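Putative TetR-family transcriptional regulator (Bordetella parapertussis 12822, PDB 3CCY) probably acts as a DNA-binding transcription factor, most likely a repressor, pairing an N-terminal helix-turn-helix region with an all-helical C-terminal domain through which two subunits associate. Local coordinates at residues Ala60-Met65 with Asp117-Asp122; Asp64-His69 with Lys125-Lys130; Thr89-Ile94 with Leu192-Tyr197; Leu97-Tyr102 with Asp183-Arg188. One frame throughout, in Å; residues are numbered along the deposited sequence. Where two conformers were deposited one is given.

Interaction 1 (Ala60-Met65 with Asp117-Asp122); sequences AVLRDM and DALPED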
loop_
_atom_site.group_PDB
_atom_site.type_symbol
_atom_site.label_atom_id
_atom_site.label_comp_id
_atom_site.label_asym_id
_atom_site.label_seq_id
_atom_site.Cartn_x
_atom_site.Cartn_y
_atom_site.Cartn_z
ATOM N N ALA A 60 -17.465 1.373 -16.932
ATOM C CA ALA A 60 -17.026 0.594 -18.091
ATOM C C ALA A 60 -15.579 0.927 -18.469
ATOM O O ALA A 60 -14.785 0.027 -18.761
ATOM C CB ALA A 60 -17.964 0.824 -19.281
ATOM N N VAL A 61 -15.243 2.220 -18.454
ATOM C CA VAL A 61 -13.861 2.670 -18.659
ATOM C C VAL A 61 -12.944 2.038 -17.617
ATOM O O VAL A 61 -11.922 1.472 -17.969
ATOM C CB VAL A 61 -13.740 4.215 -18.633
ATOM C CG1 VAL A 61 -12.296 4.647 -18.855
ATOM C CG2 VAL A 61 -14.646 4.840 -19.693
ATOM N N LEU A 62 -13.338 2.108 -16.347
ATOM C CA LEU A 62 -12.567 1.506 -15.271
ATOM C C LEU A 62 -12.469 -0.018 -15.387
ATOM O O LEU A 62 -11.382 -0.580 -15.251
ATOM C CB LEU A 62 -13.115 1.908 -13.886
ATOM C CG LEU A 62 -12.427 1.338 -12.633
ATOM C CD1 LEU A 62 -10.964 1.754 -12.517
ATOM C CD2 LEU A 62 -13.144 1.705 -11.360
ATOM N N ARG A 63 -13.596 -0.679 -15.628
ATOM C CA ARG A 63 -13.632 -2.135 -15.667
ATOM C C ARG A 63 -12.710 -2.646 -16.769
ATOM O O ARG A 63 -11.928 -3.568 -16.540
ATOM C CB ARG A 63 -15.070 -2.659 -15.836
ATOM C CG ARG A 63 -15.194 -4.193 -15.858
ATOM C CD ARG A 63 -16.606 -4.665 -16.205
ATOM N NE ARG A 63 -17.060 -4.220 -17.527
ATOM C CZ ARG A 63 -18.087 -3.392 -17.753
ATOM N NH1 ARG A 63 -18.410 -3.067 -19.000
ATOM N NH2 ARG A 63 -18.799 -2.884 -16.750
ATOM N N ASP A 64 -12.782 -2.016 -17.940
ATOM C CA ASP A 64 -11.929 -2.378 -19.074
ATOM C C ASP A 64 -10.426 -2.215 -18.799
ATOM O O ASP A 64 -9.651 -3.158 -19.021
ATOM C CB ASP A 64 -12.376 -1.624 -20.339
ATOM C CG ASP A 64 -11.512 -1.932 -21.553
ATOM O OD1 ASP A 64 -12.003 -2.632 -22.462
ATOM O OD2 ASP A 64 -10.349 -1.464 -21.612
HETATM N N MSE A 65 -9.994 -1.067 -18.280
HETATM C CA MSE A 65 -8.548 -0.893 -18.027
HETATM C C MSE A 65 -8.005 -1.821 -16.939
HETATM O O MSE A 65 -6.836 -2.213 -16.974
HETATM C CB MSE A 65 -8.188 0.561 -17.694
HETATM C CG MSE A 65 -8.373 0.923 -16.248
HETATM SE SE MSE A 65 -7.900 2.736 -15.781
HETATM C CE MSE A 65 -8.927 3.726 -17.069
ATOM N N ASP A 117 -12.598 -0.905 -5.705
ATOM C CA ASP A 117 -13.869 -0.760 -4.976
ATOM C C ASP A 117 -14.903 0.099 -5.700
ATOM O O ASP A 117 -16.110 -0.044 -5.470
ATOM C CB ASP A 117 -13.657 -0.263 -3.533
ATOM C CG ASP A 117 -12.836 1.016 -3.457
ATOM O OD1 ASP A 117 -11.706 1.041 -4.007
ATOM O OD2 ASP A 117 -13.311 1.987 -2.818
ATOM N N ALA A 118 -14.431 0.978 -6.584
ATOM C CA ALA A 118 -15.317 1.865 -7.337
ATOM C C ALA A 118 -16.290 1.097 -8.235
ATOM O O ALA A 118 -17.275 1.654 -8.715
ATOM C CB ALA A 118 -14.501 2.852 -8.149
ATOM N N LEU A 119 -16.008 -0.187 -8.444
ATOM C CA LEU A 119 -16.843 -1.059 -9.271
ATOM C C LEU A 119 -18.033 -1.647 -8.488
ATOM O O LEU A 119 -18.038 -1.582 -7.254
ATOM C CB LEU A 119 -15.982 -2.173 -9.879
ATOM C CG LEU A 119 -15.013 -1.708 -10.969
ATOM C CD1 LEU A 119 -14.185 -2.862 -11.478
ATOM C CD2 LEU A 119 -15.768 -1.026 -12.124
ATOM N N PRO A 120 -19.057 -2.184 -9.203
ATOM C CA PRO A 120 -20.163 -2.968 -8.606
ATOM C C PRO A 120 -19.711 -4.205 -7.799
ATOM O O PRO A 120 -18.719 -4.137 -7.069
ATOM C CB PRO A 120 -20.994 -3.395 -9.827
ATOM C CG PRO A 120 -20.682 -2.398 -10.870
ATOM C CD PRO A 120 -19.250 -2.007 -10.657
ATOM N N GLU A 121 -20.438 -5.317 -7.916
ATOM C CA GLU A 121 -20.113 -6.510 -7.132
ATOM C C GLU A 121 -19.644 -7.695 -7.954
ATOM O O GLU A 121 -18.653 -8.337 -7.604
ATOM C CB GLU A 121 -21.267 -6.914 -6.205
ATOM C CG GLU A 121 -21.333 -6.092 -4.918
ATOM C CD GLU A 121 -19.960 -5.856 -4.290
ATOM O OE1 GLU A 121 -19.487 -4.697 -4.325
ATOM O OE2 GLU A 121 -19.352 -6.826 -3.777
ATOM N N ASP A 122 -20.353 -7.981 -9.042
ATOM C CA ASP A 122 -20.013 -9.109 -9.911
ATOM C C ASP A 122 -18.648 -8.945 -10.604
ATOM O O ASP A 122 -17.856 -9.895 -10.667
ATOM C CB ASP A 122 -21.133 -9.375 -10.937
ATOM C CG ASP A 122 -21.686 -8.093 -11.569
ATOM O OD1 ASP A 122 -22.483 -7.386 -10.906
ATOM O OD2 ASP A 122 -21.340 -7.804 -12.740
#
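With CG of Leu62 anti to the backbone N (chi1 179°) and CG of Leu119 anti to the carbonyl carbon (chi1 -71°), the two leucines each send one methyl branch into the gap between the helical turn Ala60-Met65 and the loop Asp117-Asp122. The branches meet methyl to methyl, Leu62 CD2 lying 3.9 Å from Leu119 CD2, while the side chains slant across each other. Leu62 CD2 also makes the closest approach of the contact, 3.7 Å to Ala118 CB, so one methyl group packs on two consecutive loop residues. In return, Leu119 CD2 touches two consecutive helix residues, since it lies 4.1 Å from Arg63 CB at the root of that side chain. No hydrogen bond links the two segments, and the joint rests on aliphatic packing. Beyond CB, Arg63 runs extended until it bends at chi3 (60°), which lays its guanidinium over its own helix with Ala60 CA 3.8 Å above one face, offset toward the rim of the group. Its NH2 is hydrogen-bonded to Gln123 OE1, near the start of helix 122-145. Leu62 packs further on Val111 and Cys115 of helix 87-115, and both Leu62 and Ala118 touch Tyr32. Helix 58-81, which follows the predicted helix-turn-helix and leads into the C-terminal domain, is thereby seated against the loop joining helices 87-115 and 122-145.

Interaction 2 (Asp64-His69 with Lys125-Lys130); sequences DMLTTH and KALIAK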
loop_
_atom_site.group_PDB
_atom_site.type_symbol
_atom_site.label_atom_id
_atom_site.label_comp_id
_atom_site.label_asym_id
_atom_site.label_seq_id
_atom_site.Cartn_x
_atom_site.Cartn_y
_atom_site.Cartn_z
ATOM N N ASP A 64 -12.782 -2.016 -17.940
ATOM C CA ASP A 64 -11.929 -2.378 -19.074
ATOM C C ASP A 64 -10.426 -2.215 -18.799
ATOM O O ASP A 64 -9.651 -3.158 -19.021
ATOM C CB ASP A 64 -12.376 -1.624 -20.339
ATOM C CG ASP A 64 -11.512 -1.932 -21.553
ATOM O OD1 ASP A 64 -12.003 -2.632 -22.462
ATOM O OD2 ASP A 64 -10.349 -1.464 -21.612
HETATM N N MSE A 65 -9.994 -1.067 -18.280
HETATM C CA MSE A 65 -8.548 -0.893 -18.027
HETATM C C MSE A 65 -8.005 -1.821 -16.939
HETATM O O MSE A 65 -6.836 -2.213 -16.974
HETATM C CB MSE A 65 -8.188 0.561 -17.694
HETATM C CG MSE A 65 -8.373 0.923 -16.248
HETATM SE SE MSE A 65 -7.900 2.736 -15.781
HETATM C CE MSE A 65 -8.927 3.726 -17.069
ATOM N N LEU A 66 -8.840 -2.146 -15.962
ATOM C CA LEU A 66 -8.449 -3.066 -14.922
ATOM C C LEU A 66 -8.369 -4.487 -15.467
ATOM O O LEU A 66 -7.466 -5.237 -15.138
ATOM C CB LEU A 66 -9.427 -2.980 -13.755
ATOM C CG LEU A 66 -9.360 -1.666 -12.959
ATOM C CD1 LEU A 66 -10.047 -1.811 -11.610
ATOM C CD2 LEU A 66 -7.908 -1.213 -12.765
ATOM N N THR A 67 -9.319 -4.832 -16.320
ATOM C CA THR A 67 -9.388 -6.182 -16.874
ATOM C C THR A 67 -8.196 -6.465 -17.790
ATOM O O THR A 67 -7.533 -7.504 -17.668
ATOM C CB THR A 67 -10.722 -6.410 -17.615
ATOM O OG1 THR A 67 -11.801 -6.301 -16.678
ATOM C CG2 THR A 67 -10.775 -7.778 -18.252
ATOM N N THR A 68 -7.911 -5.543 -18.698
ATOM C CA THR A 68 -6.833 -5.772 -19.631
ATOM C C THR A 68 -5.505 -5.767 -18.878
ATOM O O THR A 68 -4.605 -6.523 -19.209
ATOM C CB THR A 68 -6.832 -4.786 -20.826
ATOM O OG1 THR A 68 -6.326 -3.511 -20.412
ATOM C CG2 THR A 68 -8.240 -4.641 -21.421
ATOM N N HIS A 69 -5.398 -4.952 -17.835
ATOM C CA HIS A 69 -4.172 -4.884 -17.084
ATOM C C HIS A 69 -3.854 -6.154 -16.268
ATOM O O HIS A 69 -2.694 -6.611 -16.257
ATOM C CB HIS A 69 -4.197 -3.684 -16.144
ATOM C CG HIS A 69 -2.928 -3.513 -15.385
ATOM N ND1 HIS A 69 -1.801 -2.965 -15.952
ATOM C CD2 HIS A 69 -2.600 -3.824 -14.109
ATOM C CE1 HIS A 69 -0.834 -2.942 -15.054
ATOM N NE2 HIS A 69 -1.290 -3.468 -13.936
ATOM N N LYS A 125 -15.640 -8.881 -8.176
ATOM C CA LYS A 125 -15.254 -10.219 -7.745
ATOM C C LYS A 125 -14.637 -11.074 -8.843
ATOM O O LYS A 125 -13.838 -11.966 -8.551
ATOM C CB LYS A 125 -16.430 -10.936 -7.086
ATOM C CG LYS A 125 -16.731 -10.420 -5.679
ATOM C CD LYS A 125 -17.987 -11.058 -5.115
ATOM C CE LYS A 125 -18.212 -10.653 -3.656
ATOM N NZ LYS A 125 -19.560 -11.099 -3.213
ATOM N N ALA A 126 -15.017 -10.820 -10.094
ATOM C CA ALA A 126 -14.297 -11.385 -11.233
ATOM C C ALA A 126 -12.838 -10.902 -11.239
ATOM O O ALA A 126 -11.925 -11.685 -11.498
ATOM C CB ALA A 126 -14.984 -11.024 -12.534
ATOM N N LEU A 127 -12.633 -9.617 -10.946
ATOM C CA LEU A 127 -11.284 -9.030 -10.889
ATOM C C LEU A 127 -10.546 -9.420 -9.624
ATOM O O LEU A 127 -9.349 -9.650 -9.664
ATOM C CB LEU A 127 -11.322 -7.505 -11.047
ATOM C CG LEU A 127 -11.673 -7.031 -12.464
ATOM C CD1 LEU A 127 -12.254 -5.636 -12.435
ATOM C CD2 LEU A 127 -10.442 -7.087 -13.364
ATOM N N ILE A 128 -11.263 -9.505 -8.501
ATOM C CA ILE A 128 -10.668 -10.016 -7.267
ATOM C C ILE A 128 -10.193 -11.464 -7.489
ATOM O O ILE A 128 -9.164 -11.872 -6.946
ATOM C CB ILE A 128 -11.654 -9.964 -6.059
ATOM C CG1 ILE A 128 -11.823 -8.512 -5.587
ATOM C CG2 ILE A 128 -11.100 -10.780 -4.864
ATOM C CD1 ILE A 128 -13.037 -8.279 -4.664
ATOM N N ALA A 129 -10.955 -12.232 -8.266
ATOM C CA ALA A 129 -10.558 -13.598 -8.571
ATOM C C ALA A 129 -9.234 -13.644 -9.354
ATOM O O ALA A 129 -8.406 -14.520 -9.123
ATOM C CB ALA A 129 -11.640 -14.317 -9.326
ATOM N N LYS A 130 -9.052 -12.716 -10.292
ATOM C CA LYS A 130 -7.815 -12.635 -11.069
ATOM C C LYS A 130 -6.622 -12.210 -10.226
ATOM O O LYS A 130 -5.523 -12.692 -10.436
ATOM C CB LYS A 130 -7.999 -11.750 -12.286
ATOM C CG LYS A 130 -8.856 -12.443 -13.360
ATOM C CD LYS A 130 -9.199 -11.501 -14.499
ATOM C CE LYS A 130 -10.095 -12.173 -15.545
ATOM N NZ LYS A 130 -9.270 -12.878 -16.554
#
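Thr67 and Leu127 mark the closest backbone approach of two helical turns that run in broadly the same direction, their CA atoms 6.9 Å apart. Leu127 supplies the bridge, pointing from helix 122-145 at helix 58-81, one methyl touching Leu66, the other both Leu66 and Thr67. Leu127 CD1 lies 4.1 Å from Leu66 CB. Leu127 CD2 rests over the backbone where Leu66 passes into Thr67, 3.9 Å from Leu66 O and 3.8 Å from Thr67 CA. This joins the helix entering the TetR-type C-terminal domain to one of that domain's long helices, and Leu116 and Leu119 pack on Leu127 as well. The Thr67 side chain stands at about a right angle to Leu127, with Thr67 OG1 3.7 Å from Leu127 CD2. The methyl offers OG1 only packing; the hydroxyl, set beside its own backbone N by chi1 of -63°, is hydrogen-bonded to Arg63 O. About one turn beyond Leu127, Lys130 NZ adds a salt bridge to Asp71 of helix 58-81.

Interaction 3 (Thr89-Ile94 with Leu192-Tyr197); sequences TRFLQI and LFLDGY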
loop_
_atom_site.group_PDB
_atom_site.type_symbol
_atom_site.label_atom_id
_atom_site.label_comp_id
_atom_site.label_asym_id
_atom_site.label_seq_id
_atom_site.Cartn_x
_atom_site.Cartn_y
_atom_site.Cartn_z
ATOM N N THR A 89 15.437 -18.634 -9.829
ATOM C CA THR A 89 15.391 -17.778 -11.015
ATOM C C THR A 89 13.969 -17.321 -11.341
ATOM O O THR A 89 13.769 -16.134 -11.584
ATOM C CB THR A 89 16.053 -18.489 -12.223
ATOM O OG1 THR A 89 17.456 -18.637 -11.937
ATOM C CG2 THR A 89 15.887 -17.691 -13.536
ATOM N N ARG A 90 13.011 -18.272 -11.375
ATOM C CA ARG A 90 11.602 -17.975 -11.685
ATOM C C ARG A 90 11.075 -16.925 -10.748
ATOM O O ARG A 90 10.366 -16.021 -11.186
ATOM C CB ARG A 90 10.714 -19.230 -11.631
ATOM C CG ARG A 90 10.850 -20.163 -12.890
ATOM C CD ARG A 90 9.659 -21.158 -13.057
ATOM N NE ARG A 90 9.431 -21.900 -11.829
ATOM C CZ ARG A 90 9.975 -23.079 -11.527
ATOM N NH1 ARG A 90 10.765 -23.704 -12.376
ATOM N NH2 ARG A 90 9.706 -23.626 -10.355
ATOM N N PHE A 91 11.401 -17.038 -9.452
ATOM C CA PHE A 91 10.921 -16.094 -8.459
ATOM C C PHE A 91 11.459 -14.691 -8.755
ATOM O O PHE A 91 10.684 -13.731 -8.800
ATOM C CB PHE A 91 11.252 -16.502 -7.007
ATOM C CG PHE A 91 10.763 -15.505 -5.966
ATOM C CD1 PHE A 91 9.397 -15.290 -5.754
ATOM C CD2 PHE A 91 11.666 -14.773 -5.197
ATOM C CE1 PHE A 91 8.959 -14.347 -4.803
ATOM C CE2 PHE A 91 11.253 -13.834 -4.264
ATOM C CZ PHE A 91 9.880 -13.607 -4.058
ATOM N N LEU A 92 12.773 -14.582 -8.960
ATOM C CA LEU A 92 13.405 -13.278 -9.259
ATOM C C LEU A 92 12.825 -12.694 -10.578
ATOM O O LEU A 92 12.575 -11.502 -10.653
ATOM C CB LEU A 92 14.947 -13.424 -9.376
ATOM C CG LEU A 92 15.681 -12.169 -9.869
ATOM C CD1 LEU A 92 15.435 -10.985 -8.943
ATOM C CD2 LEU A 92 17.203 -12.397 -10.115
ATOM N N GLN A 93 12.599 -13.547 -11.582
ATOM C CA GLN A 93 11.991 -13.091 -12.833
ATOM C C GLN A 93 10.555 -12.563 -12.654
ATOM O O GLN A 93 10.147 -11.582 -13.289
ATOM C CB GLN A 93 12.088 -14.164 -13.931
ATOM C CG GLN A 93 13.486 -14.304 -14.537
ATOM C CD GLN A 93 13.607 -15.463 -15.534
ATOM O OE1 GLN A 93 14.563 -15.514 -16.329
ATOM N NE2 GLN A 93 12.649 -16.384 -15.512
ATOM N N ILE A 94 9.778 -13.207 -11.789
ATOM C CA ILE A 94 8.460 -12.702 -11.466
ATOM C C ILE A 94 8.536 -11.318 -10.818
ATOM O O ILE A 94 7.783 -10.420 -11.174
ATOM C CB ILE A 94 7.685 -13.669 -10.491
ATOM C CG1 ILE A 94 7.288 -14.945 -11.214
ATOM C CG2 ILE A 94 6.489 -12.918 -9.802
ATOM C CD1 ILE A 94 6.830 -16.060 -10.232
ATOM N N LEU A 192 16.825 -9.165 -0.104
ATOM C CA LEU A 192 16.341 -8.833 1.236
ATOM C C LEU A 192 15.331 -9.879 1.721
ATOM O O LEU A 192 15.481 -10.433 2.840
ATOM C CB LEU A 192 15.690 -7.438 1.247
ATOM C CG LEU A 192 16.569 -6.182 1.124
ATOM C CD1 LEU A 192 15.705 -4.987 0.656
ATOM C CD2 LEU A 192 17.212 -5.840 2.471
ATOM N N PHE A 193 14.301 -10.124 0.909
ATOM C CA PHE A 193 13.203 -11.043 1.295
ATOM C C PHE A 193 13.720 -12.476 1.512
ATOM O O PHE A 193 13.403 -13.081 2.508
ATOM C CB PHE A 193 12.036 -11.063 0.279
ATOM C CG PHE A 193 10.842 -11.881 0.773
ATOM C CD1 PHE A 193 10.021 -11.385 1.775
ATOM C CD2 PHE A 193 10.599 -13.153 0.281
ATOM C CE1 PHE A 193 8.941 -12.141 2.275
ATOM C CE2 PHE A 193 9.525 -13.904 0.779
ATOM C CZ PHE A 193 8.713 -13.386 1.773
ATOM N N LEU A 194 14.527 -12.998 0.581
ATOM C CA LEU A 194 15.022 -14.379 0.675
ATOM C C LEU A 194 16.157 -14.587 1.679
ATOM O O LEU A 194 16.183 -15.577 2.403
ATOM C CB LEU A 194 15.480 -14.896 -0.709
ATOM C CG LEU A 194 14.356 -15.041 -1.750
ATOM C CD1 LEU A 194 14.904 -15.794 -2.952
ATOM C CD2 LEU A 194 13.085 -15.739 -1.218
ATOM N N ASP A 195 17.107 -13.664 1.703
ATOM C CA ASP A 195 18.326 -13.877 2.486
ATOM C C ASP A 195 18.491 -12.936 3.683
ATOM O O ASP A 195 19.318 -13.192 4.587
ATOM C CB ASP A 195 19.549 -13.871 1.548
ATOM C CG ASP A 195 19.553 -15.098 0.609
ATOM O OD1 ASP A 195 19.701 -16.237 1.116
ATOM O OD2 ASP A 195 19.373 -14.946 -0.612
ATOM N N GLY A 196 17.681 -11.874 3.731
ATOM C CA GLY A 196 17.645 -11.057 4.947
ATOM C C GLY A 196 18.539 -9.846 4.935
ATOM O O GLY A 196 19.657 -9.889 4.447
ATOM N N TYR A 197 18.024 -8.747 5.500
ATOM C CA TYR A 197 18.773 -7.509 5.696
ATOM C C TYR A 197 20.145 -7.720 6.358
ATOM O O TYR A 197 21.152 -7.074 5.978
ATOM C CB TYR A 197 17.949 -6.564 6.566
ATOM C CG TYR A 197 18.550 -5.210 6.690
ATOM C CD1 TYR A 197 19.096 -4.770 7.897
ATOM C CD2 TYR A 197 18.582 -4.364 5.602
ATOM C CE1 TYR A 197 19.672 -3.499 7.987
ATOM C CE2 TYR A 197 19.163 -3.102 5.688
ATOM C CZ TYR A 197 19.675 -2.670 6.880
ATOM O OH TYR A 197 20.278 -1.396 6.929
#
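The rings of Phe91 and Phe193 approach each other obliquely, Phe91 CZ lying 4.4 Å from Phe193 CD2, a loose meeting rather than a stack. Both also touch Phe163: Phe193 edge-to-face, Phe91 with the planes at about 55°. This aromatic cluster belongs to the hydrophobic interior of the TetR-type C-terminal domain, where helices 87-115 and 182-195 come together beside Leu142 of helix 122-145. The subunit interface is close at hand, for Tyr197 of the second subunit meets the ring of Phe193 with the planes at about 15°, and Leu194 packs on Leu198 of that subunit. Helix 182-195 ends here: Gly196 leaves helical geometry with a phi of 95°, and Tyr197, which follows it, packs on the second subunit. Within the contact, Leu194 gives Phe91 its nearer neighbour. The two side chains pass each other pointing in opposite directions, so that the branched end of the leucine lies beside the CD2-CE2 bond of the ring. Each methyl finds its own carbon there: Leu194 CD1 is 4.1 Å from Phe91 CD2, and Leu194 CD2 is 4.0 Å from Phe91 CE2.

Interaction 4 (Leu97-Tyr102 with Asp183-Arg188); sequences LFLEIY and DALAER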
loop_
_atom_site.group_PDB
_atom_site.type_symbol
_atom_site.label_atom_id
_atom_site.label_comp_id
_atom_site.label_asym_id
_atom_site.label_seq_id
_atom_site.Cartn_x
_atom_site.Cartn_y
_atom_site.Cartn_z
ATOM N N LEU A 97 9.430 -8.767 -13.394
ATOM C CA LEU A 97 8.245 -8.505 -14.246
ATOM C C LEU A 97 7.296 -7.474 -13.617
ATOM O O LEU A 97 6.855 -6.527 -14.294
ATOM C CB LEU A 97 7.486 -9.802 -14.557
ATOM C CG LEU A 97 6.090 -9.697 -15.153
ATOM C CD1 LEU A 97 6.238 -9.193 -16.588
ATOM C CD2 LEU A 97 5.365 -11.061 -15.114
ATOM N N PHE A 98 6.976 -7.666 -12.335
ATOM C CA PHE A 98 6.027 -6.752 -11.677
ATOM C C PHE A 98 6.556 -5.331 -11.670
ATOM O O PHE A 98 5.811 -4.371 -11.943
ATOM C CB PHE A 98 5.601 -7.248 -10.267
ATOM C CG PHE A 98 4.824 -8.558 -10.283
ATOM C CD1 PHE A 98 4.434 -9.142 -11.475
ATOM C CD2 PHE A 98 4.457 -9.186 -9.115
ATOM C CE1 PHE A 98 3.718 -10.336 -11.486
ATOM C CE2 PHE A 98 3.727 -10.391 -9.128
ATOM C CZ PHE A 98 3.359 -10.951 -10.300
ATOM N N LEU A 99 7.848 -5.177 -11.409
ATOM C CA LEU A 99 8.442 -3.850 -11.375
ATOM C C LEU A 99 8.638 -3.258 -12.753
ATOM O O LEU A 99 8.598 -2.044 -12.918
ATOM C CB LEU A 99 9.737 -3.833 -10.537
ATOM C CG LEU A 99 9.483 -4.072 -9.042
ATOM C CD1 LEU A 99 10.786 -4.007 -8.296
ATOM C CD2 LEU A 99 8.487 -3.057 -8.429
ATOM N N GLU A 100 8.820 -4.113 -13.758
ATOM C CA GLU A 100 8.859 -3.659 -15.131
ATOM C C GLU A 100 7.498 -3.033 -15.537
ATOM O O GLU A 100 7.444 -1.956 -16.163
ATOM C CB GLU A 100 9.256 -4.821 -16.051
ATOM C CG GLU A 100 9.213 -4.505 -17.537
ATOM C CD GLU A 100 8.799 -5.700 -18.388
ATOM O OE1 GLU A 100 9.327 -6.835 -18.205
ATOM O OE2 GLU A 100 7.945 -5.503 -19.267
ATOM N N ILE A 101 6.420 -3.729 -15.186
ATOM C CA ILE A 101 5.062 -3.277 -15.451
ATOM C C ILE A 101 4.737 -1.930 -14.751
ATOM O O ILE A 101 4.079 -1.055 -15.334
ATOM C CB ILE A 101 4.071 -4.437 -15.229
ATOM C CG1 ILE A 101 4.355 -5.510 -16.304
ATOM C CG2 ILE A 101 2.619 -3.956 -15.275
ATOM C CD1 ILE A 101 3.522 -6.776 -16.200
ATOM N N TYR A 102 5.290 -1.720 -13.555
ATOM C CA TYR A 102 5.327 -0.375 -12.924
ATOM C C TYR A 102 6.097 0.717 -13.722
ATOM O O TYR A 102 5.590 1.827 -13.976
ATOM C CB TYR A 102 5.909 -0.514 -11.524
ATOM C CG TYR A 102 5.962 0.786 -10.762
ATOM C CD1 TYR A 102 4.817 1.287 -10.109
ATOM C CD2 TYR A 102 7.158 1.509 -10.676
ATOM C CE1 TYR A 102 4.855 2.480 -9.403
ATOM C CE2 TYR A 102 7.207 2.698 -9.963
ATOM C CZ TYR A 102 6.053 3.181 -9.334
ATOM O OH TYR A 102 6.111 4.354 -8.654
ATOM N N ASP A 183 15.068 -3.150 -12.436
ATOM C CA ASP A 183 15.785 -4.425 -12.231
ATOM C C ASP A 183 16.618 -4.424 -10.939
ATOM O O ASP A 183 16.605 -5.398 -10.220
ATOM C CB ASP A 183 16.700 -4.799 -13.407
ATOM C CG ASP A 183 16.099 -5.858 -14.307
ATOM O OD1 ASP A 183 14.822 -5.995 -14.396
ATOM O OD2 ASP A 183 16.931 -6.540 -14.945
ATOM N N ALA A 184 17.355 -3.353 -10.679
ATOM C CA ALA A 184 18.091 -3.180 -9.409
ATOM C C ALA A 184 17.142 -3.268 -8.198
ATOM O O ALA A 184 17.441 -3.938 -7.199
ATOM C CB ALA A 184 18.893 -1.836 -9.418
ATOM N N LEU A 185 15.978 -2.629 -8.283
ATOM C CA LEU A 185 15.050 -2.660 -7.145
ATOM C C LEU A 185 14.558 -4.112 -6.910
ATOM O O LEU A 185 14.437 -4.574 -5.753
ATOM C CB LEU A 185 13.880 -1.675 -7.358
ATOM C CG LEU A 185 12.789 -1.725 -6.289
ATOM C CD1 LEU A 185 13.378 -1.320 -4.935
ATOM C CD2 LEU A 185 11.605 -0.768 -6.651
ATOM N N ALA A 186 14.286 -4.823 -8.006
ATOM C CA ALA A 186 13.785 -6.192 -7.958
ATOM C C ALA A 186 14.824 -7.106 -7.322
ATOM O O ALA A 186 14.473 -7.881 -6.422
ATOM C CB ALA A 186 13.426 -6.729 -9.409
ATOM N N GLU A 187 16.080 -7.010 -7.786
ATOM C CA GLU A 187 17.202 -7.798 -7.217
ATOM C C GLU A 187 17.394 -7.575 -5.738
ATOM O O GLU A 187 17.591 -8.534 -4.972
ATOM C CB GLU A 187 18.500 -7.559 -7.983
ATOM C CG GLU A 187 18.338 -8.080 -9.415
ATOM C CD GLU A 187 19.518 -7.877 -10.340
ATOM O OE1 GLU A 187 20.298 -6.921 -10.113
ATOM O OE2 GLU A 187 19.638 -8.670 -11.323
ATOM N N ARG A 188 17.347 -6.297 -5.349
ATOM C CA ARG A 188 17.402 -5.888 -3.947
ATOM C C ARG A 188 16.244 -6.470 -3.122
ATOM O O ARG A 188 16.471 -7.006 -2.043
ATOM C CB ARG A 188 17.297 -4.371 -3.838
ATOM C CG ARG A 188 17.576 -3.829 -2.380
ATOM C CD ARG A 188 19.028 -3.989 -2.086
ATOM N NE ARG A 188 19.480 -3.270 -0.891
ATOM C CZ ARG A 188 20.763 -3.145 -0.570
ATOM N NH1 ARG A 188 21.683 -3.672 -1.369
ATOM N NH2 ARG A 188 21.125 -2.519 0.526
#
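Leu99 leaves helix 87-115 with its CB directed at helix 182-195, toward Leu185 and Ala186. Its CG, anti to the carbonyl carbon (chi1 -67°), continues that course and hands the contact over to a single methyl, CD1. This tip lies in the crook between Leu185 and Ala186. On the leucine it touches the branch point, Leu99 CD1 being 3.6 Å from Leu185 CG, and then the methyl beyond it, 3.7 Å from Leu99 CD1 to Leu185 CD2. On the alanine it comes down to the main chain, with Leu99 CD1 also 3.6 Å from Ala186 N. The short side chain is consistent with the close approach of the helices here: the CA atoms of Leu99 and Ala186 are 6.8 Å apart, with Leu99 CD1 still 4.0 Å from Ala186 CB. Leu185 stands at about a right angle to Leu99, and its chi1 of 175° places CG and CD2 where Leu99 CD1 meets them. No hydrogen bond crosses between the segments, but at the margin Glu187 forms a salt bridge with Lys96 of helix 87-115. Leu185 also packs on Trp173 and Tyr174 and on Val158 of the second subunit, while Arg188 forms a salt bridge to Asp159 of that subunit. A leucine methyl set against an alanine-containing helix turn in this way is ordinary helix-to-helix core packing of the all-helical TetR-type C-terminal domain, here just inside the dimer interface.

Overall arrangement
Interactions 1 and 2 follow one another along helix 58-81, their centres 8 Å apart, and merge where Leu119 CD1 packs 3.5 Å from Leu127 CD1. Interactions 3 and 4 likewise share helices 87-115 and 182-195, on the other side of the chain's centre. The halves meet where His69 touches Ile101. Interaction 1 is partly buried, with a loop on one side and an arginine at its margin; the other three are buried. Chemistry shifts with place: aliphatic in interactions 1, 2 and 4, each with charged or polar groups at its margin, and mixed aromatic and aliphatic in interaction 3. Interactions 3 and 4 both touch the second subunit, whereas interaction 2 lies within one chain.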